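Local coordinates for cytokinesis protein 2 (Saccharomyces cerevisiae, PDB 4WPE) that helps rearrange the cytoskeleton for cytokinesis in budding yeast, forming rings with the septins and the medial actin ring, this piece being its F-BAR domain, at residues 242-245 against 246-250; 179-182 against 183-186; 213-216 against 217-220; 269-272 against 273-277. All blocks are in the same frame, centred on the assembly; numbering follows the deposited sequence.

Contact 1 (242-245 against 246-250)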
HETATM    1  N   MSE A 242      -0.323  -9.410   8.661  1.00 65.87           N
HETATM    2  CA  MSE A 242      -1.545 -10.209   8.665  1.00 63.29           C
HETATM    3  C   MSE A 242      -2.714  -9.458   9.290  1.00 63.67           C
HETATM    4  O   MSE A 242      -3.842  -9.538   8.808  1.00 74.10           O
HETATM    5  CB  MSE A 242      -1.323 -11.522   9.418  1.00 70.43           C
HETATM    6  CG  MSE A 242      -2.545 -12.415   9.467  1.00 77.06           C
HETATM    7 SE   MSE A 242      -3.055 -13.039   7.696  1.00111.00          SE
HETATM    8  CE  MSE A 242      -1.857 -14.573   7.574  1.00124.12           C
ATOM      9  N   GLU A 243      -2.438  -8.734  10.369  1.00 63.48           N
ATOM     10  CA  GLU A 243      -3.479  -8.008  11.082  1.00 63.51           C
ATOM     11  C   GLU A 243      -4.101  -6.946  10.190  1.00 64.01           C
ATOM     12  O   GLU A 243      -5.305  -6.700  10.254  1.00 71.76           O
ATOM     13  CB  GLU A 243      -2.917  -7.378  12.357  1.00 72.91           C
ATOM     14  CG  GLU A 243      -2.809  -8.349  13.523  1.00 89.94           C
ATOM     15  CD  GLU A 243      -2.047  -7.770  14.698  1.00105.10           C
ATOM     16  OE1 GLU A 243      -1.219  -6.860  14.480  1.00110.27           O
ATOM     17  OE2 GLU A 243      -2.276  -8.223  15.840  1.00108.79           O
ATOM     18  N   THR A 244      -3.280  -6.330   9.345  1.00 55.21           N
ATOM     19  CA  THR A 244      -3.774  -5.330   8.409  1.00 58.66           C
ATOM     20  C   THR A 244      -4.687  -5.947   7.356  1.00 57.38           C
ATOM     21  O   THR A 244      -5.799  -5.473   7.132  1.00 70.83           O
ATOM     22  CB  THR A 244      -2.624  -4.607   7.697  1.00 57.51           C
ATOM     23  OG1 THR A 244      -1.770  -3.996   8.671  1.00 48.38           O
ATOM     24  CG2 THR A 244      -3.171  -3.538   6.760  1.00 43.16           C
ATOM     25  N   TYR A 245      -4.208  -7.009   6.717  1.00 57.84           N
ATOM     26  CA  TYR A 245      -4.940  -7.659   5.635  1.00 58.03           C
ATOM     27  C   TYR A 245      -6.279  -8.213   6.119  1.00 65.42           C
ATOM     28  O   TYR A 245      -7.273  -8.177   5.396  1.00 71.46           O
ATOM     29  CB  TYR A 245      -4.094  -8.779   5.021  1.00 49.63           C
ATOM     30  CG  TYR A 245      -2.705  -8.341   4.598  1.00 48.26           C
ATOM     31  CD1 TYR A 245      -2.480  -7.068   4.089  1.00 45.85           C
ATOM     32  CD2 TYR A 245      -1.615  -9.199   4.716  1.00 57.21           C
ATOM     33  CE1 TYR A 245      -1.211  -6.661   3.703  1.00 43.45           C
ATOM     34  CE2 TYR A 245      -0.343  -8.802   4.335  1.00 51.01           C
ATOM     35  CZ  TYR A 245      -0.148  -7.532   3.828  1.00 51.33           C
ATOM     36  OH  TYR A 245       1.111  -7.129   3.448  1.00 54.38           O
ATOM     37  N   ILE A 246      -6.301  -8.721   7.347  1.00 66.33           N
ATOM     38  CA  ILE A 246      -7.527  -9.253   7.926  1.00 65.10           C
ATOM     39  C   ILE A 246      -8.489  -8.109   8.242  1.00 66.69           C
ATOM     40  O   ILE A 246      -9.703  -8.238   8.076  1.00 74.20           O
ATOM     41  CB  ILE A 246      -7.234 -10.090   9.190  1.00 61.23           C
ATOM     42  CG1 ILE A 246      -6.925 -11.534   8.795  1.00 68.47           C
ATOM     43  CG2 ILE A 246      -8.415 -10.087  10.137  1.00 59.90           C
ATOM     44  CD1 ILE A 246      -6.189 -12.314   9.853  1.00 74.07           C
ATOM     45  N   LEU A 247      -7.937  -6.978   8.671  1.00 63.51           N
ATOM     46  CA  LEU A 247      -8.741  -5.785   8.918  1.00 62.33           C
ATOM     47  C   LEU A 247      -9.315  -5.230   7.620  1.00 73.41           C
ATOM     48  O   LEU A 247     -10.504  -4.912   7.544  1.00 81.31           O
ATOM     49  CB  LEU A 247      -7.913  -4.709   9.625  1.00 53.49           C
ATOM     50  CG  LEU A 247      -8.518  -3.303   9.683  1.00 54.28           C
ATOM     51  CD1 LEU A 247      -8.326  -2.701  11.064  1.00 49.00           C
ATOM     52  CD2 LEU A 247      -7.904  -2.393   8.623  1.00 58.84           C
ATOM     53  N   GLU A 248      -8.464  -5.111   6.604  1.00 66.48           N
ATOM     54  CA  GLU A 248      -8.873  -4.550   5.319  1.00 62.75           C
ATOM     55  C   GLU A 248      -9.983  -5.375   4.682  1.00 63.16           C
ATOM     56  O   GLU A 248     -10.835  -4.842   3.971  1.00 66.27           O
ATOM     57  CB  GLU A 248      -7.675  -4.451   4.370  1.00 51.12           C
ATOM     58  CG  GLU A 248      -6.619  -3.451   4.825  1.00 54.45           C
ATOM     59  CD  GLU A 248      -5.449  -3.340   3.865  1.00 68.01           C
ATOM     60  OE1 GLU A 248      -4.595  -4.256   3.845  1.00 71.67           O
ATOM     61  OE2 GLU A 248      -5.380  -2.330   3.135  1.00 68.95           O
ATOM     62  N   GLN A 249      -9.976  -6.677   4.948  1.00 62.82           N
ATOM     63  CA  GLN A 249     -11.027  -7.548   4.445  1.00 72.08           C
ATOM     64  C   GLN A 249     -12.358  -7.242   5.134  1.00 68.79           C
ATOM     65  O   GLN A 249     -13.401  -7.177   4.487  1.00 72.95           O
ATOM     66  CB  GLN A 249     -10.644  -9.019   4.636  1.00 77.08           C
ATOM     67  CG  GLN A 249     -11.774  -9.998   4.355  1.00 88.39           C
ATOM     68  CD  GLN A 249     -11.321 -11.444   4.407  1.00 99.20           C
ATOM     69  OE1 GLN A 249     -10.336 -11.775   5.067  1.00101.40           O
ATOM     70  NE2 GLN A 249     -12.035 -12.314   3.701  1.00104.45           N
ATOM     71  N   THR A 250     -12.306  -7.039   6.446  1.00 65.67           N
ATOM     72  CA  THR A 250     -13.501  -6.761   7.236  1.00 63.63           C
ATOM     73  C   THR A 250     -14.150  -5.445   6.820  1.00 65.12           C
ATOM     74  O   THR A 250     -15.374  -5.308   6.840  1.00 71.68           O
ATOM     75  CB  THR A 250     -13.171  -6.711   8.741  1.00 63.72           C
ATOM     76  OG1 THR A 250     -12.468  -7.902   9.116  1.00 68.22           O
ATOM     77  CG2 THR A 250     -14.439  -6.603   9.572  1.00 67.15           C
TER

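Contact 2 (179-182 against 183-186)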
ATOM      1  N   GLU A 179      86.877 -26.203  22.692  1.00 48.41           N
ATOM      2  CA  GLU A 179      85.778 -26.305  21.744  1.00 47.08           C
ATOM      3  C   GLU A 179      84.973 -27.575  21.976  1.00 48.58           C
ATOM      4  O   GLU A 179      83.751 -27.584  21.835  1.00 52.88           O
ATOM      5  CB  GLU A 179      86.310 -26.270  20.313  1.00 50.52           C
ATOM      6  CG  GLU A 179      86.824 -24.906  19.893  1.00 62.86           C
ATOM      7  CD  GLU A 179      85.756 -23.835  20.004  1.00 72.35           C
ATOM      8  OE1 GLU A 179      84.719 -23.959  19.319  1.00 76.82           O
ATOM      9  OE2 GLU A 179      85.954 -22.870  20.773  1.00 72.94           O
ATOM     10  N   LEU A 180      85.667 -28.645  22.343  1.00 49.96           N
ATOM     11  CA  LEU A 180      85.019 -29.919  22.603  1.00 47.62           C
ATOM     12  C   LEU A 180      83.983 -29.790  23.718  1.00 45.53           C
ATOM     13  O   LEU A 180      82.836 -30.196  23.553  1.00 50.28           O
ATOM     14  CB  LEU A 180      86.058 -30.983  22.963  1.00 47.71           C
ATOM     15  CG  LEU A 180      85.636 -32.437  22.753  1.00 46.59           C
ATOM     16  CD1 LEU A 180      85.591 -32.748  21.273  1.00 35.49           C
ATOM     17  CD2 LEU A 180      86.576 -33.390  23.472  1.00 52.98           C
ATOM     18  N   LEU A 181      84.384 -29.210  24.845  1.00 42.99           N
ATOM     19  CA  LEU A 181      83.504 -29.119  26.004  1.00 47.65           C
ATOM     20  C   LEU A 181      82.435 -28.041  25.787  1.00 43.12           C
ATOM     21  O   LEU A 181      81.302 -28.177  26.253  1.00 34.45           O
ATOM     22  CB  LEU A 181      84.321 -28.835  27.273  1.00 55.52           C
ATOM     23  CG  LEU A 181      83.856 -29.365  28.641  1.00 69.72           C
ATOM     24  CD1 LEU A 181      84.824 -28.924  29.730  1.00 72.23           C
ATOM     25  CD2 LEU A 181      82.427 -28.959  29.016  1.00 77.20           C
ATOM     26  N   LYS A 182      82.797 -26.973  25.079  1.00 38.87           N
ATOM     27  CA  LYS A 182      81.847 -25.912  24.769  1.00 41.04           C
ATOM     28  C   LYS A 182      80.651 -26.463  24.004  1.00 52.84           C
ATOM     29  O   LYS A 182      79.504 -26.106  24.282  1.00 59.83           O
ATOM     30  CB  LYS A 182      82.512 -24.799  23.954  1.00 41.81           C
ATOM     31  CG  LYS A 182      81.528 -23.743  23.454  1.00 41.09           C
ATOM     32  CD  LYS A 182      82.191 -22.746  22.515  1.00 47.69           C
ATOM     33  CE  LYS A 182      81.162 -21.803  21.904  1.00 48.90           C
ATOM     34  NZ  LYS A 182      81.760 -20.952  20.836  1.00 54.16           N
ATOM     35  N   TRP A 183      80.926 -27.344  23.046  1.00 44.57           N
ATOM     36  CA  TRP A 183      79.872 -27.907  22.211  1.00 43.85           C
ATOM     37  C   TRP A 183      79.315 -29.197  22.793  1.00 44.92           C
ATOM     38  O   TRP A 183      78.276 -29.692  22.352  1.00 47.11           O
ATOM     39  CB  TRP A 183      80.387 -28.122  20.789  1.00 39.77           C
ATOM     40  CG  TRP A 183      80.479 -26.826  20.068  1.00 39.69           C
ATOM     41  CD1 TRP A 183      81.602 -26.094  19.834  1.00 38.63           C
ATOM     42  CD2 TRP A 183      79.387 -26.074  19.532  1.00 45.41           C
ATOM     43  NE1 TRP A 183      81.282 -24.938  19.163  1.00 45.34           N
ATOM     44  CE2 TRP A 183      79.924 -24.903  18.967  1.00 48.12           C
ATOM     45  CE3 TRP A 183      78.005 -26.283  19.465  1.00 46.81           C
ATOM     46  CZ2 TRP A 183      79.132 -23.944  18.341  1.00 52.18           C
ATOM     47  CZ3 TRP A 183      77.218 -25.331  18.845  1.00 47.60           C
ATOM     48  CH2 TRP A 183      77.784 -24.176  18.290  1.00 51.03           C
ATOM     49  N   GLU A 184      80.008 -29.736  23.788  1.00 48.00           N
ATOM     50  CA  GLU A 184      79.440 -30.781  24.625  1.00 55.30           C
ATOM     51  C   GLU A 184      78.358 -30.144  25.490  1.00 59.90           C
ATOM     52  O   GLU A 184      77.257 -30.676  25.630  1.00 63.82           O
ATOM     53  CB  GLU A 184      80.518 -31.435  25.489  1.00 61.60           C
ATOM     54  CG  GLU A 184      80.047 -32.622  26.307  1.00 69.66           C
ATOM     55  CD  GLU A 184      81.141 -33.159  27.212  1.00 83.03           C
ATOM     56  OE1 GLU A 184      81.504 -34.346  27.077  1.00 85.76           O
ATOM     57  OE2 GLU A 184      81.643 -32.387  28.056  1.00 90.33           O
ATOM     58  N   SER A 185      78.682 -28.982  26.048  1.00 55.17           N
ATOM     59  CA  SER A 185      77.754 -28.229  26.878  1.00 55.63           C
ATOM     60  C   SER A 185      76.536 -27.803  26.075  1.00 57.65           C
ATOM     61  O   SER A 185      75.399 -27.979  26.514  1.00 48.17           O
ATOM     62  CB  SER A 185      78.440 -26.998  27.475  1.00 52.52           C
ATOM     63  OG  SER A 185      79.470 -27.371  28.373  1.00 61.38           O
ATOM     64  N   ASN A 186      76.786 -27.243  24.896  1.00 56.02           N
ATOM     65  CA  ASN A 186      75.722 -26.789  24.010  1.00 45.10           C
ATOM     66  C   ASN A 186      74.761 -27.915  23.646  1.00 52.26           C
ATOM     67  O   ASN A 186      73.545 -27.738  23.685  1.00 57.41           O
ATOM     68  CB  ASN A 186      76.323 -26.175  22.746  1.00 42.14           C
ATOM     69  CG  ASN A 186      76.784 -24.747  22.957  1.00 43.56           C
ATOM     70  OD1 ASN A 186      76.682 -24.207  24.061  1.00 42.64           O
ATOM     71  ND2 ASN A 186      77.313 -24.132  21.905  1.00 42.24           N
TER

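Contact 3 (213-216 against 217-220)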
ATOM      1  N   ALA A 213      36.673 -27.003  22.510  1.00 63.16           N
ATOM      2  CA  ALA A 213      35.478 -27.735  22.905  1.00 63.77           C
ATOM      3  C   ALA A 213      34.431 -26.769  23.443  1.00 65.43           C
ATOM      4  O   ALA A 213      33.229 -27.028  23.365  1.00 70.11           O
ATOM      5  CB  ALA A 213      35.821 -28.792  23.949  1.00 62.99           C
ATOM      6  N   GLN A 214      34.904 -25.651  23.985  1.00 61.94           N
ATOM      7  CA  GLN A 214      34.038 -24.644  24.579  1.00 64.75           C
ATOM      8  C   GLN A 214      33.679 -23.541  23.591  1.00 64.38           C
ATOM      9  O   GLN A 214      32.537 -23.087  23.545  1.00 58.16           O
ATOM     10  CB  GLN A 214      34.705 -24.026  25.809  1.00 63.67           C
ATOM     11  CG  GLN A 214      34.793 -24.952  27.008  1.00 73.82           C
ATOM     12  CD  GLN A 214      35.352 -24.256  28.233  1.00 88.20           C
ATOM     13  OE1 GLN A 214      36.183 -23.352  28.123  1.00 96.55           O
ATOM     14  NE2 GLN A 214      34.895 -24.670  29.410  1.00 89.39           N
ATOM     15  N   LEU A 215      34.658 -23.108  22.805  1.00 65.77           N
ATOM     16  CA  LEU A 215      34.460 -21.962  21.925  1.00 70.42           C
ATOM     17  C   LEU A 215      33.630 -22.320  20.694  1.00 71.04           C
ATOM     18  O   LEU A 215      32.973 -21.458  20.109  1.00 69.55           O
ATOM     19  CB  LEU A 215      35.810 -21.366  21.512  1.00 70.37           C
ATOM     20  CG  LEU A 215      36.406 -20.343  22.491  1.00 73.99           C
ATOM     21  CD1 LEU A 215      36.622 -20.923  23.883  1.00 86.12           C
ATOM     22  CD2 LEU A 215      37.704 -19.766  21.953  1.00 70.70           C
ATOM     23  N   SER A 216      33.649 -23.591  20.307  1.00 68.14           N
ATOM     24  CA  SER A 216      32.791 -24.054  19.224  1.00 61.29           C
ATOM     25  C   SER A 216      31.346 -24.069  19.694  1.00 65.58           C
ATOM     26  O   SER A 216      30.423 -23.909  18.897  1.00 76.21           O
ATOM     27  CB  SER A 216      33.206 -25.444  18.751  1.00 63.89           C
ATOM     28  OG  SER A 216      33.152 -26.368  19.820  1.00 70.83           O
ATOM     29  N   CYS A 217      31.153 -24.264  20.993  1.00 64.61           N
ATOM     30  CA  CYS A 217      29.819 -24.196  21.575  1.00 61.37           C
ATOM     31  C   CYS A 217      29.339 -22.752  21.610  1.00 62.36           C
ATOM     32  O   CYS A 217      28.168 -22.477  21.337  1.00 62.01           O
ATOM     33  CB  CYS A 217      29.798 -24.802  22.980  1.00 53.84           C
ATOM     34  SG  CYS A 217      29.223 -26.516  23.034  1.00124.73           S
ATOM     35  N   GLU A 218      30.247 -21.835  21.936  1.00 54.31           N
ATOM     36  CA  GLU A 218      29.946 -20.406  21.892  1.00 56.65           C
ATOM     37  C   GLU A 218      29.495 -20.005  20.488  1.00 59.92           C
ATOM     38  O   GLU A 218      28.552 -19.232  20.329  1.00 69.26           O
ATOM     39  CB  GLU A 218      31.158 -19.571  22.316  1.00 63.77           C
ATOM     40  CG  GLU A 218      31.410 -19.518  23.821  1.00 64.19           C
ATOM     41  CD  GLU A 218      32.140 -18.254  24.242  1.00 74.98           C
ATOM     42  OE1 GLU A 218      31.673 -17.152  23.883  1.00 86.46           O
ATOM     43  OE2 GLU A 218      33.180 -18.360  24.926  1.00 81.43           O
ATOM     44  N   LEU A 219      30.168 -20.542  19.476  1.00 60.13           N
ATOM     45  CA  LEU A 219      29.793 -20.294  18.087  1.00 57.54           C
ATOM     46  C   LEU A 219      28.419 -20.870  17.775  1.00 63.42           C
ATOM     47  O   LEU A 219      27.581 -20.210  17.161  1.00 64.20           O
ATOM     48  CB  LEU A 219      30.831 -20.883  17.131  1.00 46.17           C
ATOM     49  CG  LEU A 219      32.169 -20.149  17.036  1.00 47.46           C
ATOM     50  CD1 LEU A 219      33.133 -20.912  16.141  1.00 40.97           C
ATOM     51  CD2 LEU A 219      31.967 -18.733  16.523  1.00 52.93           C
ATOM     52  N   GLN A 220      28.193 -22.108  18.203  1.00 61.58           N
ATOM     53  CA  GLN A 220      26.921 -22.779  17.962  1.00 55.29           C
ATOM     54  C   GLN A 220      25.780 -22.057  18.676  1.00 58.41           C
ATOM     55  O   GLN A 220      24.635 -22.101  18.238  1.00 55.78           O
ATOM     56  CB  GLN A 220      27.003 -24.239  18.411  1.00 50.63           C
ATOM     57  CG  GLN A 220      25.738 -25.035  18.179  1.00 58.46           C
ATOM     58  CD  GLN A 220      25.887 -26.485  18.578  1.00 65.25           C
ATOM     59  OE1 GLN A 220      26.922 -27.103  18.334  1.00 67.47           O
ATOM     60  NE2 GLN A 220      24.852 -27.036  19.206  1.00 69.47           N
TER

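Contact 4 (269-272 against 273-277)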
ATOM      1  N   SER A 269     -38.058   6.579  -4.111  1.00 68.77           N
ATOM      2  CA  SER A 269     -39.249   6.532  -3.266  1.00 70.26           C
ATOM      3  C   SER A 269     -39.171   7.516  -2.103  1.00 70.64           C
ATOM      4  O   SER A 269     -40.092   8.299  -1.869  1.00 74.29           O
ATOM      5  CB  SER A 269     -39.465   5.121  -2.721  1.00 77.42           C
ATOM      6  OG  SER A 269     -40.118   5.163  -1.461  1.00 77.18           O
ATOM      7  N   THR A 270     -38.063   7.471  -1.376  1.00 74.62           N
ATOM      8  CA  THR A 270     -37.904   8.299  -0.191  1.00 76.83           C
ATOM      9  C   THR A 270     -37.761   9.780  -0.532  1.00 73.80           C
ATOM     10  O   THR A 270     -38.334  10.627   0.145  1.00 80.02           O
ATOM     11  CB  THR A 270     -36.692   7.847   0.643  1.00 75.39           C
ATOM     12  OG1 THR A 270     -35.547   7.711  -0.209  1.00 77.44           O
ATOM     13  CG2 THR A 270     -36.981   6.509   1.306  1.00 69.31           C
ATOM     14  N   PHE A 271     -37.005  10.090  -1.583  1.00 71.29           N
ATOM     15  CA  PHE A 271     -36.803  11.479  -1.993  1.00 76.42           C
ATOM     16  C   PHE A 271     -38.127  12.144  -2.352  1.00 80.94           C
ATOM     17  O   PHE A 271     -38.363  13.301  -2.009  1.00 85.27           O
ATOM     18  CB  PHE A 271     -35.838  11.559  -3.181  1.00 79.37           C
ATOM     19  CG  PHE A 271     -35.476  12.968  -3.578  1.00 80.03           C
ATOM     20  CD1 PHE A 271     -34.343  13.577  -3.062  1.00 79.39           C
ATOM     21  CD2 PHE A 271     -36.260  13.676  -4.476  1.00 81.43           C
ATOM     22  CE1 PHE A 271     -34.005  14.868  -3.426  1.00 79.56           C
ATOM     23  CE2 PHE A 271     -35.928  14.967  -4.843  1.00 79.52           C
ATOM     24  CZ  PHE A 271     -34.799  15.564  -4.318  1.00 80.94           C
ATOM     25  N   SER A 272     -38.986  11.406  -3.046  1.00 79.67           N
ATOM     26  CA  SER A 272     -40.281  11.928  -3.462  1.00 78.11           C
ATOM     27  C   SER A 272     -41.193  12.128  -2.256  1.00 83.32           C
ATOM     28  O   SER A 272     -42.051  13.013  -2.252  1.00 96.02           O
ATOM     29  CB  SER A 272     -40.936  10.987  -4.474  1.00 75.20           C
ATOM     30  OG  SER A 272     -40.103  10.802  -5.606  1.00 73.20           O
ATOM     31  N   LYS A 273     -40.999  11.298  -1.238  1.00 72.30           N
ATOM     32  CA  LYS A 273     -41.757  11.402   0.002  1.00 71.17           C
ATOM     33  C   LYS A 273     -41.425  12.696   0.735  1.00 80.16           C
ATOM     34  O   LYS A 273     -42.313  13.382   1.239  1.00 92.64           O
ATOM     35  CB  LYS A 273     -41.464  10.203   0.908  1.00 77.80           C
ATOM     36  CG  LYS A 273     -42.679   9.381   1.310  1.00 75.22           C
ATOM     37  CD  LYS A 273     -42.263   8.219   2.209  1.00 78.27           C
ATOM     38  CE  LYS A 273     -43.411   7.248   2.442  1.00 80.86           C
ATOM     39  NZ  LYS A 273     -43.032   6.155   3.381  1.00 77.87           N
ATOM     40  N   GLU A 274     -40.139  13.026   0.784  1.00 79.26           N
ATOM     41  CA  GLU A 274     -39.668  14.170   1.559  1.00 79.89           C
ATOM     42  C   GLU A 274     -39.847  15.507   0.847  1.00 76.34           C
ATOM     43  O   GLU A 274     -40.048  16.534   1.494  1.00 79.29           O
ATOM     44  CB  GLU A 274     -38.190  13.995   1.918  1.00 78.78           C
ATOM     45  CG  GLU A 274     -37.824  12.614   2.415  1.00 83.48           C
ATOM     46  CD  GLU A 274     -36.334  12.458   2.639  1.00 82.66           C
ATOM     47  OE1 GLU A 274     -35.556  13.192   1.995  1.00 80.55           O
ATOM     48  OE2 GLU A 274     -35.943  11.598   3.454  1.00 86.56           O
ATOM     49  N   ASN A 275     -39.769  15.499  -0.479  1.00 70.88           N
ATOM     50  CA  ASN A 275     -39.699  16.753  -1.221  1.00 73.73           C
ATOM     51  C   ASN A 275     -40.722  16.891  -2.340  1.00 72.12           C
ATOM     52  O   ASN A 275     -40.614  17.792  -3.173  1.00 69.59           O
ATOM     53  CB  ASN A 275     -38.291  16.929  -1.793  1.00 78.21           C
ATOM     54  CG  ASN A 275     -37.219  16.819  -0.731  1.00 88.40           C
ATOM     55  OD1 ASN A 275     -37.340  17.403   0.347  1.00 96.67           O
ATOM     56  ND2 ASN A 275     -36.164  16.068  -1.027  1.00 88.08           N
ATOM     57  N   GLY A 276     -41.714  16.008  -2.354  1.00 76.37           N
ATOM     58  CA  GLY A 276     -42.779  16.088  -3.337  1.00 74.48           C
ATOM     59  C   GLY A 276     -43.589  17.358  -3.162  1.00 75.52           C
ATOM     60  O   GLY A 276     -43.876  17.761  -2.037  1.00 82.69           O
ATOM     61  N   THR A 277     -43.960  17.994  -4.270  1.00 73.62           N
ATOM     62  CA  THR A 277     -44.691  19.258  -4.210  1.00 74.16           C
ATOM     63  C   THR A 277     -46.179  19.088  -4.487  1.00 81.54           C
ATOM     64  O   THR A 277     -46.876  20.060  -4.778  1.00 90.22           O
ATOM     65  CB  THR A 277     -44.129  20.287  -5.208  1.00 70.27           C
ATOM     66  OG1 THR A 277     -44.189  19.752  -6.536  1.00 77.93           O
ATOM     67  CG2 THR A 277     -42.692  20.624  -4.867  1.00 66.56           C
TER

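Contact 1 (242-245 against 246-250)
Glu248 lies alongside both Thr244 and Tyr245, and this corner is the close-packed side of the helical turn. Thr244 CG2 meets Glu248 OE1 at 3.3 Å, while Tyr245 CD1 lies 3.5 Å from the same OE1, which reaches the phenol ring at its edge and in its plane. Ring and carboxylate are nearly coplanar, 26° apart. With CG of Glu248 anti to its carbonyl carbon (chi1 -66°) and the chain extended beyond, the carboxylate spreads beside both neighbours. The other oxygen, OE2, turns to helix 76-162, forming a salt bridge with Arg92 and a hydrogen bond with His96.

Such i to i+3 and i to i+4 pairing is a worked example of how one face of a long F-BAR helix is built: backbone bonds such as Glu248 N to Thr244 O (2.7 Å) set the spacing, and the side chains on that face meet the second subunit, where Tyr245 packs on Arg92 and Glu248 on Tyr245 of that chain. Replacing Glu248 by alanine is likely to leave Arg92 of the same chain without this carboxylate mate and open a gap beside the Tyr245 ring edge.

Toward solvent the fit is looser. There the exposed Ile246 is crossed obliquely by Met242, a selenomethionine that also packs on Asp253 of the second subunit, in an apolar touch of Met242 CG on Ile246 CD1 at 3.7 Å.

Contact 2 (179-182 against 183-186)
Leu181 O is held twice by Ser185: the backbone N lies 2.7 Å from it, and Ser185 OG gives a second hydrogen bond to Leu181 O at 2.9 Å. The two donors come from opposite faces of the carbonyl plane. The serine hydroxyl folds back on its own helix because OG stands anti to the carbonyl carbon, beside the backbone N (chi1 -65°). Leu181 CD2 touches the hydroxyl, 3.4 Å from Ser185 OG, and the same CD2 is also 3.6 Å from Glu184 OE2.

One step round the helix, Glu179 and Trp183 run side by side. Glu179 bends at chi2 (-58°), which carries OE1 to the edge of the indole, in its plane and 3.6 Å from Trp183 NE1; carboxylate and ring are turned 63° apart. The aliphatic chain of Lys182 extends beside the indole, its CD 4.1 Å from Trp183 NE1, while Asn186 ND2 lies over one face of the indole, toward the rim.

Farther out, Arg156 makes a cation-pi contact with Trp183. It belongs to helix 76-162, the neighbour along this predicted coiled coil, where Glu179 and Leu180 also rest on Leu160, and Glu184 on Phe157.

Contact 3 (213-216 against 217-220)
Leu219 keeps CG anti to its own carbonyl carbon (chi1 -73°), a choice that brings the branch point back along the helix to 3.4 Å from Leu215 O. Ser216 differs: with chi1 at 58° its OG sits between the backbone N and the carbonyl carbon. From there OG is 3.1 Å from Cys217 N, at an angle too poor for a hydrogen bond, and its bond goes instead to Trp212 O one turn earlier.

The backbone supplies the polar bonds that join the two segments. Leu215 O receives Leu219 N at 3.0 Å, and Ser216 O receives Gln220 N at 2.9 Å. Gln214 O is shared: Glu218 N approaches at 3.1 Å, and Cys217 N adds a weak bond. This is regular helix within helix 170-259, one of the long rods of the F-BAR bundle, and the principle it illustrates is that a regular backbone pattern can present different chemistry on each face.

One face is buried and largely apolar: Leu215 packs on Ile129 and Lys128, while Leu219 meets Leu125 and also Leu26 and Leu27 of helix 21-35. Around the rod, Glu218 reaches a salt bridge with Arg121 through OE1. Toward the N-terminal part of the chain, Gln220 OE1 accepts from Tyr11 N, and Cys217 CB, 3.3 Å from Gln214 O, belongs to a side chain that lies against Glu12.

Contact 4 (269-272 against 273-277)
Phe271 O is gripped by two backbone donors, Asn275 N at 3.0 Å and, weakly, Glu274 N at 3.3 Å. The first is the bond of an ordinary helical turn. The preceding residues are held in the same way, with Glu274 N on Thr270 O at 3.1 Å and Lys273 N on Ser269 O at 3.2 Å; Glu274 OE1 also has a weak hydrogen bond with Tyr75 OH. Further along, Gly276 N makes only a weak bond to Ser272 O.

Side chains meet where Phe271 swings its CG anti to the backbone N (chi1 -174°), throwing the ring along the helix toward Asn275. The end of the Asn275 side chain stands over one face of the ring, toward the rim, crossing it at about a right angle. Tyr75 meets the ring edge-to-face, and His29 of the second subunit stacks on it, with Phe15 of that subunit packing nearby. With a leucine in place of Phe271, His29 of the second subunit would probably lose its stacking partner, and Tyr75 its edge-to-face one.

As an example of a dimer contact made by the last helix of this fragment, 264-275, this one shows divided labour: the backbone bonds keep the turn in shape, while the ring contributes a stack to the attachment to the other chain, beside packing by Ser272 and Lys273.

From the N terminus the order is contact 2, contact 3, contact 1, contact 4, strictly in series: each joins adjoining residues within a turn or two of helix, so no long loop is closed and none nests in or crosses another. The first three mark stations along helix 170-259, with contacts 2 and 3 centred about 50 Å apart and contacts 3 and 1 about 44 Å apart. All three run against helix 76-162, and contact 3 adds the N-terminal helices 11-14 and 21-35. Contact 4 lies on the following helix, 264-275, its centre about 131 Å from that of contact 2. Contacts 1, 3 and 4 reach the second subunit, whereas contact 2 stays within its own chain.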